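Side-chain contact in plasma serine protease inhibitor (Homo sapiens, PDB 3DY0), which inhibits serine proteases of blood plasma and other body fluids by the irreversible serpin mechanism, with heparin as cofactor: residues K253-K256 / M257-K260. Residues are numbered along the deposited sequence; the frame is centred on the assembly and turned at random.
Sequences KWLK and MFKK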
# COMPACT_ATOMS: atom_id res chain seq x y z
N LYS A 253 -14.41 13.18 2.84
CA LYS A 253 -15.56 13.55 3.65
C LYS A 253 -15.31 13.25 5.12
O LYS A 253 -15.55 14.10 5.99
CB LYS A 253 -16.81 12.79 3.19
CG LYS A 253 -18.06 13.12 4.00
CD LYS A 253 -19.25 12.25 3.62
CE LYS A 253 -19.12 10.83 4.18
NZ LYS A 253 -17.90 10.13 3.68
N TRP A 254 -14.83 12.04 5.41
CA TRP A 254 -14.55 11.64 6.78
C TRP A 254 -13.57 12.59 7.45
O TRP A 254 -13.82 13.10 8.54
CB TRP A 254 -14.00 10.21 6.84
CG TRP A 254 -15.01 9.14 6.51
CD1 TRP A 254 -16.37 9.24 6.58
CD2 TRP A 254 -14.72 7.79 6.12
NE1 TRP A 254 -16.95 8.03 6.26
CE2 TRP A 254 -15.97 7.13 5.97
CE3 TRP A 254 -13.54 7.07 5.88
CZ2 TRP A 254 -16.06 5.78 5.58
CZ3 TRP A 254 -13.64 5.73 5.50
CH2 TRP A 254 -14.89 5.11 5.36
N LEU A 255 -12.44 12.82 6.79
CA LEU A 255 -11.40 13.68 7.32
C LEU A 255 -11.84 15.12 7.59
O LEU A 255 -11.40 15.73 8.56
CB LEU A 255 -10.19 13.68 6.38
CG LEU A 255 -9.39 12.38 6.30
CD1 LEU A 255 -8.39 12.45 5.15
CD2 LEU A 255 -8.67 12.13 7.61
N LYS A 256 -12.71 15.66 6.75
CA LYS A 256 -13.15 17.04 6.94
C LYS A 256 -14.36 17.20 7.86
O LYS A 256 -14.57 18.27 8.44
CB LYS A 256 -13.43 17.71 5.59
CG LYS A 256 -14.74 17.32 4.92
CD LYS A 256 -14.74 17.73 3.45
CE LYS A 256 -16.10 17.53 2.80
NZ LYS A 256 -17.07 18.59 3.20
N MET A 257 -15.14 16.14 8.01
CA MET A 257 -16.34 16.21 8.86
C MET A 257 -16.13 15.75 10.30
O MET A 257 -17.04 15.87 11.14
CB MET A 257 -17.48 15.42 8.21
CG MET A 257 -18.02 16.09 6.95
SD MET A 257 -19.47 15.28 6.26
CE MET A 257 -20.61 15.43 7.59
N PHE A 258 -14.93 15.25 10.59
CA PHE A 258 -14.55 14.80 11.93
C PHE A 258 -14.86 15.84 13.00
O PHE A 258 -14.61 17.03 12.80
CB PHE A 258 -13.04 14.54 11.97
CG PHE A 258 -12.64 13.10 11.79
CD1 PHE A 258 -11.38 12.78 11.30
CD2 PHE A 258 -13.50 12.08 12.16
CE1 PHE A 258 -10.98 11.46 11.17
CE2 PHE A 258 -13.11 10.74 12.04
CZ PHE A 258 -11.84 10.43 11.55
N LYS A 259 -15.40 15.40 14.14
CA LYS A 259 -15.69 16.30 15.27
C LYS A 259 -15.07 15.69 16.53
O LYS A 259 -14.94 14.47 16.63
CB LYS A 259 -17.20 16.46 15.47
CG LYS A 259 -17.96 17.04 14.28
CD LYS A 259 -17.49 18.45 13.93
CE LYS A 259 -18.33 19.02 12.79
NZ LYS A 259 -17.82 20.34 12.31
N LYS A 260 -14.69 16.52 17.49
CA LYS A 260 -14.08 16.02 18.72
C LYS A 260 -15.12 15.47 19.69
O LYS A 260 -16.15 16.10 19.94
CB LYS A 260 -13.28 17.13 19.40
CG LYS A 260 -12.11 17.61 18.57
CD LYS A 260 -11.43 18.81 19.20
CE LYS A 260 -10.32 19.33 18.32
NZ LYS A 260 -9.71 20.57 18.86
O HOH W 1 -15.50 19.53 10.64
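Lys253 and Met257 are joined by the last well-formed turn of helix 248-257, helix H of the serpin fold: Met257 N donates to Lys253 O over 2.9 Å. Trp254 O takes two weak donors, Met257 N and Phe258 N, the latter at 3.2 Å with an N-H...O angle of 124°, as the helix ends, and Phe258 then turns into an extended conformation that leads into strand 259-277. On the outer side, with CG anti to the backbone N (chi1 -180°), the Lys253 stem lies against Met257 SD, 3.4 Å from CG. The Phe258 ring folds back beneath the helix end, one face under Trp254 O, which stands 3.5 Å above the plane and off toward the rim, while CE1 lies 4.3 Å from Leu255 CD2. A water accepts from Lys259 NZ at 3.0 Å and donates to Lys256 O at 2.7 Å, bridging the turn. Trp254 and Phe258 join the helix end to strands 194-211, 216-222 and 228-234 by apolar packing and the Trp254 NE1 bond to Asp211. Lys253, like Lys249, lines the heparin site; its charge probably favours the sulfated glucosamine it touches, although NZ also bonds weakly to Thr250 O and pairs distantly with Asp211.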